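Local coordinates for transcriptional regulator, ROK family (Vibrio cholerae O1 biovar eltor, PDB 1Z05), which probably binds DNA as a zinc-containing, Mlc-like transcriptional regulator of the ROK family, with a likely role in controlling carbohydrate metabolism, at residues Asn236-Ser241 against Glu359-Gly364; Leu223-Phe228 against Ser399-Gln404; Asp336-Leu341 against Lys371-Pro376; Thr218-Leu223 against Ala410-Gln415. All coordinates share one frame; numbering follows the deposited sequence. Where two conformers were deposited one is given.

Interaction 1. Residues Asn236-Ser241 against Glu359-Gly364; sequences NSVLIS and EKILIG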
loop_
_atom_site.group_PDB
_atom_site.type_symbol
_atom_site.label_atom_id
_atom_site.label_comp_id
_atom_site.label_asym_id
_atom_site.label_seq_id
_atom_site.Cartn_x
_atom_site.Cartn_y
_atom_site.Cartn_z
ATOM N N ASN A 236 10.635 -4.515 0.404
ATOM C CA ASN A 236 9.829 -3.912 1.466
ATOM C C ASN A 236 10.710 -3.085 2.391
ATOM O O ASN A 236 11.478 -3.630 3.169
ATOM C CB ASN A 236 9.089 -4.991 2.266
ATOM C CG ASN A 236 8.166 -5.820 1.401
ATOM O OD1 ASN A 236 8.419 -7.002 1.147
ATOM N ND2 ASN A 236 7.102 -5.198 0.916
ATOM N N SER A 237 10.623 -1.766 2.270
ATOM C CA SER A 237 11.467 -0.874 3.048
ATOM C C SER A 237 10.742 0.425 3.378
ATOM O O SER A 237 9.696 0.748 2.784
ATOM C CB SER A 237 12.757 -0.554 2.278
ATOM O OG SER A 237 12.456 0.135 1.073
ATOM N N VAL A 238 11.317 1.179 4.314
ATOM C CA VAL A 238 10.790 2.482 4.664
ATOM C C VAL A 238 11.949 3.470 4.705
ATOM O O VAL A 238 12.977 3.203 5.326
ATOM C CB VAL A 238 10.050 2.462 6.023
ATOM C CG1 VAL A 238 9.459 3.845 6.333
ATOM C CG2 VAL A 238 8.929 1.418 6.014
ATOM N N LEU A 239 11.778 4.588 4.008
ATOM C CA LEU A 239 12.700 5.713 4.093
ATOM C C LEU A 239 12.089 6.758 5.013
ATOM O O LEU A 239 10.968 7.215 4.782
ATOM C CB LEU A 239 12.970 6.306 2.701
ATOM C CG LEU A 239 13.694 7.666 2.657
ATOM C CD1 LEU A 239 15.156 7.550 3.056
ATOM C CD2 LEU A 239 13.569 8.297 1.283
ATOM N N ILE A 240 12.820 7.129 6.062
ATOM C CA ILE A 240 12.375 8.194 6.949
ATOM C C ILE A 240 13.092 9.496 6.627
ATOM O O ILE A 240 14.320 9.612 6.770
ATOM C CB ILE A 240 12.513 7.835 8.462
ATOM C CG1 ILE A 240 11.865 6.468 8.761
ATOM C CG2 ILE A 240 11.946 8.971 9.333
ATOM C CD1 ILE A 240 10.332 6.437 8.616
ATOM N N SER A 241 12.305 10.461 6.162
ATOM C CA SER A 241 12.803 11.774 5.803
ATOM C C SER A 241 12.599 12.726 6.971
ATOM O O SER A 241 11.473 12.966 7.398
ATOM C CB SER A 241 12.109 12.293 4.540
ATOM O OG SER A 241 12.464 13.643 4.272
ATOM N N GLU A 359 11.473 -4.785 5.709
ATOM C CA GLU A 359 12.729 -5.539 5.790
ATOM C C GLU A 359 13.930 -4.616 5.983
ATOM O O GLU A 359 15.039 -5.084 6.232
ATOM C CB GLU A 359 12.942 -6.394 4.539
ATOM C CG GLU A 359 11.816 -7.369 4.227
ATOM C CD GLU A 359 11.965 -7.991 2.857
ATOM O OE1 GLU A 359 11.298 -7.525 1.903
ATOM O OE2 GLU A 359 12.772 -8.939 2.730
ATOM N N LYS A 360 13.712 -3.307 5.873
ATOM C CA LYS A 360 14.807 -2.345 6.011
ATOM C C LYS A 360 14.313 -0.938 6.300
ATOM O O LYS A 360 13.286 -0.510 5.767
ATOM C CB LYS A 360 15.673 -2.347 4.743
ATOM C CG LYS A 360 17.117 -1.950 4.970
ATOM C CD LYS A 360 17.920 -2.224 3.717
ATOM C CE LYS A 360 19.373 -1.872 3.906
ATOM N NZ LYS A 360 20.099 -2.028 2.623
ATOM N N ILE A 361 15.058 -0.223 7.144
ATOM C CA ILE A 361 14.758 1.168 7.475
ATOM C C ILE A 361 15.915 2.047 7.025
ATOM O O ILE A 361 17.062 1.806 7.410
ATOM C CB ILE A 361 14.533 1.389 9.008
ATOM C CG1 ILE A 361 13.477 0.429 9.571
ATOM C CG2 ILE A 361 14.183 2.866 9.299
ATOM C CD1 ILE A 361 12.105 0.531 8.925
ATOM N N LEU A 362 15.612 3.062 6.219
ATOM C CA LEU A 362 16.619 4.063 5.856
ATOM C C LEU A 362 16.280 5.407 6.475
ATOM O O LEU A 362 15.112 5.796 6.541
ATOM C CB LEU A 362 16.743 4.240 4.338
ATOM C CG LEU A 362 16.859 3.064 3.368
ATOM C CD1 LEU A 362 17.281 3.574 1.999
ATOM C CD2 LEU A 362 17.836 2.033 3.843
ATOM N N ILE A 363 17.322 6.113 6.899
ATOM C CA ILE A 363 17.202 7.442 7.472
ATOM C C ILE A 363 17.850 8.455 6.522
ATOM O O ILE A 363 18.985 8.280 6.091
ATOM C CB ILE A 363 17.874 7.496 8.882
ATOM C CG1 ILE A 363 17.300 6.395 9.806
ATOM C CG2 ILE A 363 17.739 8.880 9.503
ATOM C CD1 ILE A 363 15.814 6.601 10.203
ATOM N N GLY A 364 17.112 9.499 6.185
ATOM C CA GLY A 364 17.634 10.552 5.332
ATOM C C GLY A 364 17.480 11.925 5.956
ATOM O O GLY A 364 16.450 12.230 6.572
HETATM O O HOH W 1 15.133 14.868 4.690
#
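V238 beside I361, L239 beside L362 and I240 beside I363 pair the parallel strands 237-241 and 360-364, neighbours at the heart of a five-stranded sheet of order 3-2-1-4-5, one of the two ribonuclease H-like sheets of the ASKHA fold to which ROK proteins belong.

The backbone bonds alternate as parallel pairing requires. V238 N reaches K360 O (3.0 Å) and V238 O accepts L362 N (2.8 Å); one step on, I240 N reaches L362 O (2.7 Å) and I240 O accepts G364 N (2.9 Å). The two middle bonds are almost straight, at 175° and 176°. L239 is hydrogen-bonded through its backbone to G249 on the neighbouring strand 246-252.

Apolar contacts fall on both faces of the sheet. Branched residues suit the extended chain, and on one face I361 CD1 lies 4.0 Å from V238 CB and I363 CD1 3.9 Å from I240 CB. Both isoleucines hold CG1 anti to the carbonyl carbon (chi1 -53° for I361), which swings the delta methyl over the adjoining strand. On the face covered by helix 217-228, L239 CD1 touches L362 CB at 3.9 Å, while G364, lacking a side chain, lets W221 sit against its CA.

Beside G364, the last residue of strand 360-364, a water 3.0 Å from S241 OG makes a weak bond to G364 O.

Interaction 2. Residues Leu223-Phe228 against Ser399-Gln404; sequences LAEKLF and SRFYKQ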
loop_
_atom_site.group_PDB
_atom_site.type_symbol
_atom_site.label_atom_id
_atom_site.label_comp_id
_atom_site.label_asym_id
_atom_site.label_seq_id
_atom_site.Cartn_x
_atom_site.Cartn_y
_atom_site.Cartn_z
ATOM N N LEU A 223 11.766 5.713 -3.850
ATOM C CA LEU A 223 11.977 4.979 -5.112
ATOM C C LEU A 223 13.415 5.019 -5.618
ATOM O O LEU A 223 13.923 3.999 -6.089
ATOM C CB LEU A 223 11.013 5.476 -6.201
ATOM C CG LEU A 223 10.974 4.716 -7.540
ATOM C CD1 LEU A 223 10.528 3.265 -7.358
ATOM C CD2 LEU A 223 10.087 5.417 -8.559
ATOM N N ALA A 224 14.069 6.184 -5.539
ATOM C CA ALA A 224 15.484 6.292 -5.877
ATOM C C ALA A 224 16.365 5.419 -4.991
ATOM O O ALA A 224 17.352 4.862 -5.451
ATOM C CB ALA A 224 15.964 7.749 -5.819
ATOM N N GLU A 225 16.017 5.308 -3.716
ATOM C CA GLU A 225 16.768 4.429 -2.830
ATOM C C GLU A 225 16.598 2.957 -3.239
ATOM O O GLU A 225 17.545 2.185 -3.198
ATOM C CB GLU A 225 16.397 4.677 -1.363
ATOM C CG GLU A 225 16.793 6.074 -0.814
ATOM C CD GLU A 225 18.309 6.352 -0.780
ATOM O OE1 GLU A 225 19.133 5.413 -0.618
ATOM O OE2 GLU A 225 18.674 7.541 -0.904
ATOM N N LYS A 226 15.390 2.583 -3.640
ATOM C CA LYS A 226 15.103 1.234 -4.145
ATOM C C LYS A 226 15.758 0.915 -5.512
ATOM O O LYS A 226 16.229 -0.206 -5.738
ATOM C CB LYS A 226 13.577 1.030 -4.204
ATOM C CG LYS A 226 13.084 -0.259 -4.891
ATOM C CD LYS A 226 13.613 -1.524 -4.215
ATOM C CE LYS A 226 13.281 -2.778 -5.026
ATOM N NZ LYS A 226 14.155 -3.906 -4.611
ATOM N N LEU A 227 15.792 1.894 -6.412
ATOM C CA LEU A 227 16.373 1.684 -7.747
ATOM C C LEU A 227 17.876 1.954 -7.864
ATOM O O LEU A 227 18.563 1.305 -8.668
ATOM C CB LEU A 227 15.611 2.503 -8.801
ATOM C CG LEU A 227 14.113 2.216 -8.926
ATOM C CD1 LEU A 227 13.461 3.109 -9.996
ATOM C CD2 LEU A 227 13.846 0.727 -9.221
ATOM N N PHE A 228 18.386 2.902 -7.076
ATOM C CA PHE A 228 19.746 3.413 -7.255
ATOM C C PHE A 228 20.526 3.465 -5.949
ATOM O O PHE A 228 21.738 3.686 -5.958
ATOM C CB PHE A 228 19.718 4.855 -7.801
ATOM C CG PHE A 228 19.104 5.008 -9.156
ATOM C CD1 PHE A 228 19.744 4.522 -10.290
ATOM C CD2 PHE A 228 17.914 5.706 -9.306
ATOM C CE1 PHE A 228 19.178 4.686 -11.558
ATOM C CE2 PHE A 228 17.345 5.872 -10.555
ATOM C CZ PHE A 228 17.982 5.359 -11.687
ATOM N N SER A 399 20.567 6.761 4.139
ATOM C CA SER A 399 20.190 6.815 2.733
ATOM C C SER A 399 21.411 7.156 1.887
ATOM O O SER A 399 22.290 7.883 2.337
ATOM C CB SER A 399 19.102 7.875 2.517
ATOM O OG SER A 399 19.641 9.184 2.664
ATOM N N ARG A 400 21.456 6.634 0.664
ATOM C CA ARG A 400 22.507 6.981 -0.296
ATOM C C ARG A 400 22.418 8.453 -0.739
ATOM O O ARG A 400 23.446 9.140 -0.857
ATOM C CB ARG A 400 22.435 6.034 -1.513
ATOM C CG ARG A 400 23.294 6.411 -2.723
ATOM C CD ARG A 400 24.767 6.378 -2.428
ATOM N NE ARG A 400 25.584 6.744 -3.589
ATOM C CZ ARG A 400 25.975 7.985 -3.887
ATOM N NH1 ARG A 400 25.620 9.013 -3.123
ATOM N NH2 ARG A 400 26.721 8.200 -4.963
ATOM N N PHE A 401 21.195 8.935 -0.964
ATOM C CA PHE A 401 21.002 10.284 -1.486
ATOM C C PHE A 401 20.515 11.260 -0.431
ATOM O O PHE A 401 19.831 10.874 0.515
ATOM C CB PHE A 401 20.039 10.271 -2.687
ATOM C CG PHE A 401 20.447 9.310 -3.777
ATOM C CD1 PHE A 401 21.608 9.530 -4.523
ATOM C CD2 PHE A 401 19.686 8.167 -4.039
ATOM C CE1 PHE A 401 21.997 8.638 -5.526
ATOM C CE2 PHE A 401 20.068 7.271 -5.044
ATOM C CZ PHE A 401 21.223 7.511 -5.782
ATOM N N TYR A 402 20.898 12.522 -0.586
ATOM C CA TYR A 402 20.263 13.620 0.141
ATOM C C TYR A 402 20.414 14.938 -0.592
ATOM O O TYR A 402 19.422 15.634 -0.815
ATOM C CB TYR A 402 20.754 13.771 1.596
ATOM C CG TYR A 402 20.044 14.923 2.293
ATOM C CD1 TYR A 402 18.685 14.833 2.607
ATOM C CD2 TYR A 402 20.711 16.116 2.583
ATOM C CE1 TYR A 402 18.011 15.893 3.206
ATOM C CE2 TYR A 402 20.045 17.185 3.192
ATOM C CZ TYR A 402 18.697 17.062 3.505
ATOM O OH TYR A 402 18.019 18.101 4.110
ATOM N N LYS A 403 21.645 15.282 -0.957
ATOM C CA LYS A 403 21.906 16.523 -1.691
ATOM C C LYS A 403 21.796 16.340 -3.205
ATOM O O LYS A 403 21.901 17.307 -3.962
ATOM C CB LYS A 403 23.256 17.132 -1.296
ATOM C CG LYS A 403 23.216 17.901 0.020
ATOM C CD LYS A 403 24.615 18.092 0.605
ATOM C CE LYS A 403 24.583 18.887 1.910
ATOM N NZ LYS A 403 23.721 18.259 2.958
ATOM N N GLN A 404 21.578 15.100 -3.638
ATOM C CA GLN A 404 21.300 14.810 -5.042
ATOM C C GLN A 404 19.804 15.001 -5.243
ATOM O O GLN A 404 19.013 14.050 -5.190
ATOM C CB GLN A 404 21.753 13.399 -5.441
ATOM C CG GLN A 404 23.238 13.110 -5.205
ATOM C CD GLN A 404 23.518 12.620 -3.796
ATOM O OE1 GLN A 404 22.701 12.791 -2.896
ATOM N NE2 GLN A 404 24.683 12.009 -3.598
#
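The carboxylate of E225 is held by two successive backbone N-H groups of the loop 399-404. R400 N donates to E225 OE1 and F401 N to E225 OE2, each at 2.9 Å. OE2 is met on its syn lone pair; OE1 is also met on the syn side, though by a donor 26° out of the carboxylate plane. A glutamate fits here because its two oxygens can serve two adjacent amides at once, and its bent chain (chi2 -64°) brings them off the helix and up to the loop. The contact thereby joins helix 217-228 to the connection between edge strand 395-398 of the second ASKHA sheet and helix 407-418.

Beside this polar grip lies an apolar one. The F401 ring points its edge at the helix: F228 CB stands 3.7 Å from F401 CZ, near the ring plane, and A224 O also lies at that edge. A224 CB adds a looser touch, 4.1 Å from F401 CD2, its small size letting the phenyl come up to the helix backbone.

The next shell fixes the loop. S399 OG donates to F401 O at 2.7 Å, and Q404 OE1 receives Y402 N at 2.9 Å, so the F401-Y402 peptide is held at both its C=O and its N-H. R400 lays its CG 3.7 Å above the plane of the F401 ring, over the centre. W221 NE1, from one turn earlier on the helix, donates to E225 OE2, and H230 N, just after the helix, to E225 OE1.

Four N-H groups thus surround a buried carboxylate, which they would be expected to stabilise in its ionised form.

Interaction 3. Residues Asp336-Leu341 against Lys371-Pro376; sequences DVIQQL and KSILYP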
loop_
_atom_site.group_PDB
_atom_site.type_symbol
_atom_site.label_atom_id
_atom_site.label_comp_id
_atom_site.label_asym_id
_atom_site.label_seq_id
_atom_site.Cartn_x
_atom_site.Cartn_y
_atom_site.Cartn_z
ATOM N N ASP A 336 22.468 15.138 24.163
ATOM C CA ASP A 336 21.162 14.919 24.798
ATOM C C ASP A 336 19.968 15.310 23.908
ATOM O O ASP A 336 18.939 14.620 23.880
ATOM C CB ASP A 336 21.090 15.664 26.130
ATOM C CG ASP A 336 19.986 15.132 27.028
ATOM O OD1 ASP A 336 20.042 13.929 27.409
ATOM O OD2 ASP A 336 19.066 15.921 27.358
ATOM N N VAL A 337 20.110 16.423 23.198
ATOM C CA VAL A 337 19.094 16.876 22.238
ATOM C C VAL A 337 18.912 15.857 21.093
ATOM O O VAL A 337 17.785 15.505 20.744
ATOM C CB VAL A 337 19.431 18.295 21.702
ATOM C CG1 VAL A 337 18.527 18.691 20.526
ATOM C CG2 VAL A 337 19.322 19.329 22.823
ATOM N N ILE A 338 20.012 15.371 20.529
ATOM C CA ILE A 338 19.941 14.343 19.474
ATOM C C ILE A 338 19.342 13.011 19.956
ATOM O O ILE A 338 18.602 12.339 19.211
ATOM C CB ILE A 338 21.328 14.128 18.781
ATOM C CG1 ILE A 338 21.766 15.399 18.025
ATOM C CG2 ILE A 338 21.298 12.940 17.821
ATOM C CD1 ILE A 338 20.691 16.000 17.124
ATOM N N GLN A 339 19.671 12.615 21.185
ATOM C CA GLN A 339 19.121 11.380 21.765
ATOM C C GLN A 339 17.612 11.496 21.961
ATOM O O GLN A 339 16.877 10.575 21.620
ATOM C CB GLN A 339 19.848 10.976 23.062
ATOM C CG GLN A 339 21.277 10.509 22.810
ATOM C CD GLN A 339 22.079 10.308 24.084
ATOM O OE1 GLN A 339 21.759 10.873 25.135
ATOM N NE2 GLN A 339 23.137 9.511 23.990
ATOM N N GLN A 340 17.159 12.631 22.483
ATOM C CA GLN A 340 15.730 12.896 22.641
ATOM C C GLN A 340 14.982 12.853 21.301
ATOM O O GLN A 340 13.892 12.293 21.210
ATOM C CB GLN A 340 15.514 14.244 23.332
ATOM C CG GLN A 340 14.069 14.524 23.698
ATOM C CD GLN A 340 13.882 15.871 24.375
ATOM O OE1 GLN A 340 14.625 16.234 25.289
ATOM N NE2 GLN A 340 12.875 16.614 23.932
ATOM N N LEU A 341 15.581 13.451 20.273
ATOM C CA LEU A 341 15.061 13.375 18.907
ATOM C C LEU A 341 14.925 11.918 18.453
ATOM O O LEU A 341 13.885 11.528 17.922
ATOM C CB LEU A 341 15.969 14.136 17.936
ATOM C CG LEU A 341 15.635 14.026 16.441
ATOM C CD1 LEU A 341 14.261 14.589 16.112
ATOM C CD2 LEU A 341 16.703 14.736 15.614
ATOM N N LYS A 371 24.663 10.540 13.196
ATOM C CA LYS A 371 24.068 9.195 13.208
ATOM C C LYS A 371 24.610 8.266 14.295
ATOM O O LYS A 371 23.874 7.417 14.793
ATOM C CB LYS A 371 24.119 8.525 11.827
ATOM C CG LYS A 371 25.481 8.056 11.339
ATOM C CD LYS A 371 25.385 7.659 9.872
ATOM C CE LYS A 371 26.438 6.661 9.466
ATOM N NZ LYS A 371 26.179 6.182 8.070
ATOM N N SER A 372 25.882 8.433 14.671
ATOM C CA SER A 372 26.482 7.640 15.746
ATOM C C SER A 372 25.751 7.838 17.069
ATOM O O SER A 372 25.730 6.936 17.914
ATOM C CB SER A 372 27.967 7.975 15.910
ATOM O OG SER A 372 28.124 9.244 16.531
ATOM N N ILE A 373 25.145 9.016 17.234
ATOM C CA ILE A 373 24.397 9.374 18.441
ATOM C C ILE A 373 22.903 9.074 18.273
ATOM O O ILE A 373 22.254 8.536 19.176
ATOM C CB ILE A 373 24.593 10.888 18.801
ATOM C CG1 ILE A 373 26.076 11.226 19.042
ATOM C CG2 ILE A 373 23.699 11.316 19.986
ATOM C CD1 ILE A 373 26.752 10.464 20.202
ATOM N N LEU A 374 22.372 9.416 17.104
ATOM C CA LEU A 374 20.951 9.261 16.812
ATOM C C LEU A 374 20.486 7.806 16.695
ATOM O O LEU A 374 19.454 7.436 17.248
ATOM C CB LEU A 374 20.601 10.025 15.528
ATOM C CG LEU A 374 19.144 10.014 15.060
ATOM C CD1 LEU A 374 18.315 11.006 15.854
ATOM C CD2 LEU A 374 19.079 10.332 13.569
ATOM N N TYR A 375 21.235 6.983 15.971
ATOM C CA TYR A 375 20.761 5.639 15.636
ATOM C C TYR A 375 20.529 4.731 16.844
ATOM O O TYR A 375 19.502 4.051 16.903
ATOM C CB TYR A 375 21.687 4.958 14.623
ATOM C CG TYR A 375 21.548 5.454 13.195
ATOM C CD1 TYR A 375 20.876 6.643 12.894
ATOM C CD2 TYR A 375 22.108 4.736 12.147
ATOM C CE1 TYR A 375 20.785 7.106 11.588
ATOM C CE2 TYR A 375 22.008 5.182 10.844
ATOM C CZ TYR A 375 21.354 6.360 10.573
ATOM O OH TYR A 375 21.266 6.772 9.268
ATOM N N PRO A 376 21.489 4.674 17.792
ATOM C CA PRO A 376 21.239 3.870 18.999
ATOM C C PRO A 376 19.989 4.271 19.788
ATOM O O PRO A 376 19.316 3.398 20.343
ATOM C CB PRO A 376 22.512 4.083 19.835
ATOM C CG PRO A 376 23.558 4.370 18.826
ATOM C CD PRO A 376 22.852 5.232 17.797
HETATM O O HOH W 2 23.256 7.781 21.516
#
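I338 meets I373 and L374 where helix 332-356 packs beside helix 371-385, the helix of the beta-alpha-beta crossover between the parallel strands 360-364 and 395-398. The short segments run in broadly the same direction, 38° apart, with axes 8.0 Å from each other at closest.

Side-chain conformation decides which methyls touch. I338 has CG1 anti to the carbonyl carbon (chi1 -65°), leaving CG2 to face the other helix, and I373 does the same. Their CG2 atoms therefore meet at 3.6 Å, the two side chains crossing at about a right angle. The I338 methyl also rests 3.8 Å from L374 CB, so one branched residue fills the gap between two neighbours in sequence.

L374 adopts the other common choice, with CG anti to the backbone N (chi1 -179°). Its CD1 can then reach back over the first helix, 3.6 Å from I338 O and 4.1 Å from L341 CD2. A leucine suits this place because its CD1 reaches far enough to touch residues nearly one turn apart. I367, in the loop before helix 371-385, packs against I338, L341 and L374 alike.

Q339 works at the margin: its CG lies 3.8 Å from I373 CG2, and the extended chain beyond carries the amide to a water. That water accepts from Q339 NE2 at 3.0 Å and donates to I373 O at 2.7 Å.

Interaction 4. Residues Thr218-Leu223 against Ala410-Gln415; sequences TRAWAL and AALIKQ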
loop_
_atom_site.group_PDB
_atom_site.type_symbol
_atom_site.label_atom_id
_atom_site.label_comp_id
_atom_site.label_asym_id
_atom_site.label_seq_id
_atom_site.Cartn_x
_atom_site.Cartn_y
_atom_site.Cartn_z
ATOM N N THR A 218 9.489 13.079 -1.253
ATOM C CA THR A 218 9.812 12.017 -0.292
ATOM C C THR A 218 9.519 10.629 -0.877
ATOM O O THR A 218 10.298 9.685 -0.703
ATOM C CB THR A 218 9.064 12.219 1.052
ATOM O OG1 THR A 218 9.502 13.449 1.646
ATOM C CG2 THR A 218 9.351 11.065 2.032
ATOM N N ARG A 219 8.394 10.530 -1.572
ATOM C CA ARG A 219 7.980 9.290 -2.191
ATOM C C ARG A 219 8.898 8.912 -3.336
ATOM O O ARG A 219 9.265 7.747 -3.468
ATOM C CB ARG A 219 6.521 9.370 -2.649
ATOM C CG ARG A 219 5.549 8.893 -1.574
ATOM C CD ARG A 219 5.043 10.033 -0.717
ATOM N NE ARG A 219 5.339 9.822 0.695
ATOM C CZ ARG A 219 5.318 10.784 1.619
ATOM N NH1 ARG A 219 5.027 12.028 1.289
ATOM N NH2 ARG A 219 5.609 10.506 2.882
ATOM N N ALA A 220 9.272 9.893 -4.154
ATOM C CA ALA A 220 10.191 9.659 -5.270
ATOM C C ALA A 220 11.609 9.343 -4.780
ATOM O O ALA A 220 12.339 8.576 -5.413
ATOM C CB ALA A 220 10.202 10.854 -6.220
ATOM N N TRP A 221 11.993 9.939 -3.655
ATOM C CA TRP A 221 13.265 9.633 -3.030
ATOM C C TRP A 221 13.306 8.174 -2.531
ATOM O O TRP A 221 14.301 7.480 -2.722
ATOM C CB TRP A 221 13.529 10.648 -1.913
ATOM C CG TRP A 221 14.797 10.515 -1.146
ATOM C CD1 TRP A 221 15.904 9.760 -1.459
ATOM C CD2 TRP A 221 15.109 11.199 0.069
ATOM N NE1 TRP A 221 16.865 9.909 -0.487
ATOM C CE2 TRP A 221 16.408 10.791 0.459
ATOM C CE3 TRP A 221 14.411 12.107 0.879
ATOM C CZ2 TRP A 221 17.026 11.270 1.627
ATOM C CZ3 TRP A 221 15.028 12.582 2.042
ATOM C CH2 TRP A 221 16.323 12.164 2.399
ATOM N N ALA A 222 12.226 7.698 -1.919
ATOM C CA ALA A 222 12.171 6.286 -1.507
ATOM C C ALA A 222 12.367 5.356 -2.714
ATOM O O ALA A 222 13.052 4.343 -2.609
ATOM C CB ALA A 222 10.868 5.978 -0.793
ATOM N N LEU A 223 11.766 5.713 -3.850
ATOM C CA LEU A 223 11.977 4.979 -5.112
ATOM C C LEU A 223 13.415 5.019 -5.618
ATOM O O LEU A 223 13.923 3.999 -6.089
ATOM C CB LEU A 223 11.013 5.476 -6.201
ATOM C CG LEU A 223 10.974 4.716 -7.540
ATOM C CD1 LEU A 223 10.528 3.265 -7.358
ATOM C CD2 LEU A 223 10.087 5.417 -8.559
ATOM N N ALA A 410 14.981 11.005 -11.456
ATOM C CA ALA A 410 15.624 9.935 -12.226
ATOM C C ALA A 410 14.946 8.580 -11.999
ATOM O O ALA A 410 14.750 7.817 -12.945
ATOM C CB ALA A 410 17.125 9.867 -11.906
ATOM N N ALA A 411 14.567 8.312 -10.748
ATOM C CA ALA A 411 13.856 7.094 -10.366
ATOM C C ALA A 411 12.495 6.966 -11.041
ATOM O O ALA A 411 12.105 5.875 -11.456
ATOM C CB ALA A 411 13.703 7.036 -8.859
ATOM N N LEU A 412 11.773 8.081 -11.146
ATOM C CA LEU A 412 10.479 8.112 -11.826
ATOM C C LEU A 412 10.624 7.692 -13.293
ATOM O O LEU A 412 9.777 6.983 -13.824
ATOM C CB LEU A 412 9.870 9.526 -11.785
ATOM C CG LEU A 412 9.468 10.130 -10.439
ATOM C CD1 LEU A 412 8.855 11.503 -10.654
ATOM C CD2 LEU A 412 8.481 9.216 -9.704
ATOM N N ILE A 413 11.678 8.178 -13.934
ATOM C CA ILE A 413 11.970 7.884 -15.347
ATOM C C ILE A 413 12.377 6.415 -15.505
ATOM O O ILE A 413 11.864 5.717 -16.377
ATOM C CB ILE A 413 13.073 8.833 -15.916
ATOM C CG1 ILE A 413 12.607 10.304 -15.899
ATOM C CG2 ILE A 413 13.520 8.426 -17.341
ATOM C CD1 ILE A 413 11.194 10.534 -16.414
ATOM N N LYS A 414 13.291 5.947 -14.659
ATOM C CA LYS A 414 13.670 4.538 -14.711
ATOM C C LYS A 414 12.442 3.622 -14.547
ATOM O O LYS A 414 12.272 2.689 -15.333
ATOM C CB LYS A 414 14.791 4.212 -13.716
ATOM C CG LYS A 414 15.066 2.722 -13.557
ATOM C CD LYS A 414 16.543 2.401 -13.608
ATOM C CE LYS A 414 16.959 2.047 -15.035
ATOM N NZ LYS A 414 18.431 2.098 -15.250
ATOM N N GLN A 415 11.588 3.905 -13.564
ATOM C CA GLN A 415 10.399 3.081 -13.337
ATOM C C GLN A 415 9.379 3.176 -14.478
ATOM O O GLN A 415 8.686 2.196 -14.764
ATOM C CB GLN A 415 9.755 3.381 -11.973
ATOM C CG GLN A 415 8.717 2.344 -11.504
ATOM C CD GLN A 415 9.245 0.908 -11.494
ATOM O OE1 GLN A 415 8.654 0.018 -12.106
ATOM N NE2 GLN A 415 10.357 0.682 -10.799
#
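L223 and A411 form the close part of this contact. L223 CG lies 3.8 Å from A411 CB, and L223 CD2 comes to 3.6 Å from A411 O, so the leucine sits over both the methyl and the backbone of the facing helix. With CG anti to the backbone N (chi1 -173°), the branch is carried outward across the gap. Alanine is apt opposite it: its lone methyl lets the CA atoms of L223 and A411 approach to 6.0 Å, and the same CB lies 4.0 Å from A220 O, one turn earlier on the first helix.

The helices 217-228 and 407-418 cross at 62°, their segment axes 8.8 Å apart at closest. Both belong to the centre of the two-lobed ASKHA fold. Helix 217-228 follows strand 212-216 of one sheet and leads to strand 237-242 of the other; A220 and L412 both touch T175 on strand 168-176 of the first sheet, whereas W221 and A222 lean on L239 of the second.

Away from A411 the packing is slacker. L412 CD2 meets A220 CB at 4.2 Å and L223 CD2 at 4.3 Å, van der Waals touches at longer range, and L412 itself is partly exposed. Q415 is partly exposed too, and offers its CB, 4.0 Å from L223 CD2, as suits a long polar residue at the edge of an apolar seam. K414, on the same helix, directs its amine to a salt bridge with D49, in the N-terminal helix 35-51.

Interactions 1, 2 and 4 form one continuous core: W221, on the 218-223 segment of interaction 4, packs against L239 and G364 of interaction 1 and against S399 and F401 of interaction 2. Interactions 2 and 4 are the closest pair, with centres about 8 Å apart, and share L223 on helix 217-228. A probable hydrogen bond of 2.9 Å from S399 N to I363 O joins the loop of interaction 2 to the strands of interaction 1. Interaction 3 lies farther out, its centre about 17 Å from that of interaction 1, yet Y375 OH packs on I363 CB. All four are away from the zinc site of H269, C279, C281 and C286.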